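Local coordinates for protein glucosamine kinase (Streptacidiphilus jiangxiensis, PDB 6HWJ) that catalyses the magnesium- and ATP-dependent phosphorylation of D-glucosamine to D-glucosamine 6-phosphate and, to a lesser extent, acts on glucose, at residues A[382-385]-A[391-394]; A[55-60]-A[139-144]. All blocks are in the same frame, centred on the assembly; numbering follows the deposited sequence.

In the fold
Two ways of tying a loop to regular structure occur in this monomeric kinase, one apolar and one polar. Contact 2 comes first, both of its segments preceding those of contact 1: strand 57-65 of the antiparallel sheet that begins with strand 34-42 receives the loop that follows strand 137-138. Contact 1 lies in the helical part, where the end of helix 362-386 meets the connection to helix 398-416. Their centres are 37 Å apart and their nearest atoms about 22 Å, and they share no helix, strand or sheet. Each is a local fastening: the side chain of P139 in contact 2 is about 10 Å from that of magnesium-binding D319, whereas contact 1 is remote from the annotated sites.

Contact 1: A[382-385]-A[391-394]; sequences TTLA and DLFD
L384 reaches out from the last turn of its helix, with CD1 against both L392 and F393 and CD2 against L392 alone, a compact example of how a short loop is packed back onto the helix it has just left. The side chains of L384 and L392 run at a slant to one another, and their branches meet methyl to methyl. CD1 of L384 lies 3.9 Å from CD1 of L392, while CD2 of L384 stands 4.1 Å from CD2 of L392. L392 has CG between its backbone N and carbonyl carbon (chi1 62°), a turn that brings its branched end closer to the helix than its CB direction alone would suggest.

F393 behaves differently. Its side chain crosses that of L384 at about a right angle, and the closest approach is made at the root: CB of F393 sits 3.6 Å from CD1 of L384. With CG anti to the backbone N (chi1 179°), the ring is carried away from residues 382-385 toward an earlier part of the same helix, where it meets Y380 edge-to-face, and toward A336 and V339 of helix 335-356. Helix 212-234 adds A227 beside L384, and H230 and A234 beside L392. Across the two segments the contact is entirely apolar; it packs the connection between helices 362-386 and 398-416 back onto the end of the first, within the helical part of the kinase.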
loop_
_atom_site.group_PDB
_atom_site.type_symbol
_atom_site.label_atom_id
_atom_site.label_comp_id
_atom_site.label_asym_id
_atom_site.label_seq_id
_atom_site.Cartn_x
_atom_site.Cartn_y
_atom_site.Cartn_z
ATOM N N THR A 382 13.337 -19.052 5.991
ATOM C CA THR A 382 14.625 -19.411 5.397
ATOM C C THR A 382 15.323 -18.186 4.817
ATOM O O THR A 382 16.536 -18.016 4.980
ATOM C CB THR A 382 14.432 -20.474 4.317
ATOM O OG1 THR A 382 13.769 -21.606 4.873
ATOM C CG2 THR A 382 15.777 -20.935 3.752
ATOM N N THR A 383 14.576 -17.322 4.132
ATOM C CA THR A 383 15.183 -16.128 3.543
ATOM C C THR A 383 15.629 -15.139 4.616
ATOM O O THR A 383 16.757 -14.614 4.555
ATOM C CB THR A 383 14.215 -15.486 2.559
ATOM O OG1 THR A 383 13.917 -16.416 1.511
ATOM C CG2 THR A 383 14.821 -14.219 1.935
ATOM N N LEU A 384 14.787 -14.898 5.634
ATOM C CA LEU A 384 15.237 -14.048 6.738
ATOM C C LEU A 384 16.544 -14.571 7.334
ATOM O O LEU A 384 17.452 -13.792 7.646
ATOM C CB LEU A 384 14.185 -13.955 7.831
ATOM C CG LEU A 384 12.968 -13.072 7.582
ATOM C CD1 LEU A 384 12.122 -12.995 8.871
ATOM C CD2 LEU A 384 13.355 -11.674 7.134
ATOM N N ALA A 385 16.656 -15.894 7.506
ATOM C CA ALA A 385 17.871 -16.452 8.086
ATOM C C ALA A 385 19.058 -16.278 7.137
ATOM O O ALA A 385 20.158 -15.912 7.564
ATOM C CB ALA A 385 17.666 -17.932 8.426
ATOM N N ASP A 391 15.450 -11.945 13.546
ATOM C CA ASP A 391 14.848 -11.392 14.754
ATOM C C ASP A 391 13.773 -10.340 14.493
ATOM O O ASP A 391 13.148 -9.872 15.451
ATOM C CB ASP A 391 15.943 -10.782 15.646
ATOM C CG ASP A 391 16.878 -9.860 14.880
ATOM O OD1 ASP A 391 16.638 -9.620 13.676
ATOM O OD2 ASP A 391 17.862 -9.381 15.485
ATOM N N LEU A 392 13.538 -9.935 13.242
ATOM C CA LEU A 392 12.453 -8.998 13.005
ATOM C C LEU A 392 11.097 -9.679 13.000
ATOM O O LEU A 392 10.071 -8.995 13.123
ATOM C CB LEU A 392 12.689 -8.255 11.682
ATOM C CG LEU A 392 12.734 -9.037 10.390
ATOM C CD1 LEU A 392 11.340 -9.262 9.826
ATOM C CD2 LEU A 392 13.622 -8.301 9.386
ATOM N N PHE A 393 11.066 -11.004 12.902
ATOM C CA PHE A 393 9.822 -11.770 12.835
ATOM C C PHE A 393 9.550 -12.399 14.200
ATOM O O PHE A 393 10.294 -13.273 14.642
ATOM C CB PHE A 393 9.915 -12.828 11.731
ATOM C CG PHE A 393 8.674 -13.683 11.600
ATOM C CD1 PHE A 393 7.417 -13.101 11.546
ATOM C CD2 PHE A 393 8.772 -15.061 11.527
ATOM C CE1 PHE A 393 6.289 -13.871 11.439
ATOM C CE2 PHE A 393 7.630 -15.838 11.407
ATOM C CZ PHE A 393 6.392 -15.243 11.364
ATOM N N ASP A 394 8.493 -11.933 14.873
ATOM C CA ASP A 394 8.030 -12.507 16.149
ATOM C C ASP A 394 6.765 -13.311 15.851
ATOM O O ASP A 394 5.672 -12.743 15.722
ATOM C CB ASP A 394 7.773 -11.404 17.166
ATOM C CG ASP A 394 7.443 -11.944 18.561
ATOM O OD1 ASP A 394 7.195 -13.162 18.704
ATOM O OD2 ASP A 394 7.403 -11.130 19.506
#

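Contact 2: A[55-60]-A[139-144]; sequences AARWTV and PAEGEP
P139 offers its carbonyl oxygen to R57, and two nitrogens of the guanidinium take it side-on, a worked case of one arginine gripping a single backbone acceptor. NE of R57 donates a hydrogen bond of 3.0 Å to O of P139. NH1 of R57 adds a second to the same oxygen at 2.9 Å. Both are somewhat bent (N-H...O 145° and 147°). The oxygen stands at the guanidinium edge, in its plane. Seen from the carbonyl, the two donors differ: NE approaches in the carbonyl plane, whereas NH1 is well above it. The arginine chain turns at chi3 (-55°), which bends its end round to the oxygen, and the paired bonds should restrict rotation of the flat group.

A140 comes next, its CA 6.6 Å from CA of R57. It opens a type II beta turn that runs to E143, by which the chain doubles back on leaving strand 137-138. That short strand is paired antiparallel with strand 57-65, R57 is hydrogen-bonded to L138 backbone to backbone, and the side-chain grip on P139 follows directly after this backbone pairing.

E141 then passes over one face of the guanidinium, its CA 3.5 Å from NH1 of R57 and its CB 3.8 Å from NH2 of R57. Its extended side chain slants across the arginine, but the carboxylate is not in contact: OE1 of E141 remains 4.9 Å from NH2 of R57 and makes a long, weak ion pair with R51. The arginine's charge is met instead by a salt bridge from NH1 to E174.

G142, at a positive phi, gives its backbone N-H to the same E174 carboxylate oxygen, and the N-H of E143 closes the turn on O of A140 at 3.0 Å.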
loop_
_atom_site.group_PDB
_atom_site.type_symbol
_atom_site.label_atom_id
_atom_site.label_comp_id
_atom_site.label_asym_id
_atom_site.label_seq_id
_atom_site.Cartn_x
_atom_site.Cartn_y
_atom_site.Cartn_z
ATOM N N ALA A 55 -6.481 26.329 4.913
ATOM C CA ALA A 55 -5.239 25.725 5.399
ATOM C C ALA A 55 -4.950 24.357 4.791
ATOM O O ALA A 55 -3.913 23.756 5.114
ATOM C CB ALA A 55 -5.227 25.595 6.935
ATOM N N ALA A 56 -5.812 23.836 3.919
ATOM C CA ALA A 56 -5.503 22.590 3.233
ATOM C C ALA A 56 -4.321 22.785 2.285
ATOM O O ALA A 56 -4.221 23.801 1.596
ATOM C CB ALA A 56 -6.711 22.090 2.454
ATOM N N ARG A 57 -3.419 21.811 2.264
ATOM C CA ARG A 57 -2.206 21.869 1.459
ATOM C C ARG A 57 -2.299 20.894 0.302
ATOM O O ARG A 57 -2.894 19.820 0.420
ATOM C CB ARG A 57 -0.957 21.542 2.276
ATOM C CG ARG A 57 -0.570 22.590 3.275
ATOM C CD ARG A 57 0.932 22.513 3.580
ATOM N NE ARG A 57 1.350 21.184 4.025
ATOM C CZ ARG A 57 2.614 20.834 4.245
ATOM N NH1 ARG A 57 2.902 19.603 4.644
ATOM N NH2 ARG A 57 3.590 21.709 4.060
ATOM N N TRP A 58 -1.668 21.266 -0.817
ATOM C CA TRP A 58 -1.812 20.535 -2.061
ATOM C C TRP A 58 -0.494 20.489 -2.825
ATOM O O TRP A 58 0.244 21.472 -2.856
ATOM C CB TRP A 58 -2.865 21.205 -2.979
ATOM C CG TRP A 58 -4.176 21.502 -2.315
ATOM C CD1 TRP A 58 -4.465 22.561 -1.485
ATOM C CD2 TRP A 58 -5.381 20.750 -2.440
ATOM N NE1 TRP A 58 -5.779 22.505 -1.098
ATOM C CE2 TRP A 58 -6.361 21.398 -1.662
ATOM C CE3 TRP A 58 -5.724 19.575 -3.123
ATOM C CZ2 TRP A 58 -7.667 20.910 -1.543
ATOM C CZ3 TRP A 58 -7.029 19.105 -3.014
ATOM C CH2 TRP A 58 -7.975 19.765 -2.232
ATOM N N THR A 59 -0.224 19.361 -3.464
ATOM C CA THR A 59 0.827 19.266 -4.475
ATOM C C THR A 59 0.198 19.622 -5.807
ATOM O O THR A 59 -0.788 18.998 -6.207
ATOM C CB THR A 59 1.434 17.869 -4.555
ATOM O OG1 THR A 59 1.957 17.504 -3.279
ATOM C CG2 THR A 59 2.559 17.806 -5.612
ATOM N N VAL A 60 0.771 20.603 -6.497
ATOM C CA VAL A 60 0.189 21.037 -7.760
ATOM C C VAL A 60 1.261 21.071 -8.836
ATOM O O VAL A 60 2.192 21.886 -8.737
ATOM C CB VAL A 60 -0.473 22.420 -7.626
ATOM C CG1 VAL A 60 -1.246 22.716 -8.904
ATOM C CG2 VAL A 60 -1.394 22.472 -6.404
ATOM N N PRO A 139 -0.582 16.212 3.924
ATOM C CA PRO A 139 -0.857 16.489 5.341
ATOM C C PRO A 139 -0.491 17.919 5.705
ATOM O O PRO A 139 0.218 18.620 4.971
ATOM C CB PRO A 139 0.022 15.476 6.086
ATOM C CG PRO A 139 1.117 15.134 5.123
ATOM C CD PRO A 139 0.511 15.236 3.736
ATOM N N ALA A 140 -1.008 18.362 6.855
ATOM C CA ALA A 140 -0.587 19.639 7.412
ATOM C C ALA A 140 0.922 19.632 7.655
ATOM O O ALA A 140 1.554 18.586 7.771
ATOM C CB ALA A 140 -1.325 19.925 8.721
ATOM N N GLU A 141 1.499 20.826 7.731
ATOM C CA GLU A 141 2.949 20.940 7.860
ATOM C C GLU A 141 3.417 20.277 9.148
ATOM O O GLU A 141 2.847 20.496 10.219
ATOM C CB GLU A 141 3.371 22.408 7.831
ATOM C CG GLU A 141 4.875 22.618 7.739
ATOM C CD GLU A 141 5.247 24.076 7.522
ATOM O OE1 GLU A 141 4.367 24.953 7.694
ATOM O OE2 GLU A 141 6.418 24.342 7.173
ATOM N N GLY A 142 4.454 19.453 9.036
ATOM C CA GLY A 142 4.989 18.730 10.163
ATOM C C GLY A 142 4.222 17.495 10.574
ATOM O O GLY A 142 4.676 16.785 11.475
ATOM N N GLU A 143 3.076 17.206 9.946
ATOM C CA GLU A 143 2.317 16.028 10.337
ATOM C C GLU A 143 2.553 14.884 9.359
ATOM O O GLU A 143 2.699 15.106 8.154
ATOM C CB GLU A 143 0.817 16.343 10.388
ATOM C CG GLU A 143 0.430 17.290 11.509
ATOM C CD GLU A 143 -1.068 17.331 11.742
ATOM O OE1 GLU A 143 -1.795 16.562 11.077
ATOM O OE2 GLU A 143 -1.516 18.130 12.592
ATOM N N PRO A 144 2.569 13.637 9.840
ATOM C CA PRO A 144 2.902 12.521 8.953
ATOM C C PRO A 144 1.844 12.303 7.887
ATOM O O PRO A 144 0.649 12.428 8.139
ATOM C CB PRO A 144 2.986 11.309 9.900
ATOM C CG PRO A 144 2.979 11.877 11.282
ATOM C CD PRO A 144 2.254 13.171 11.207
#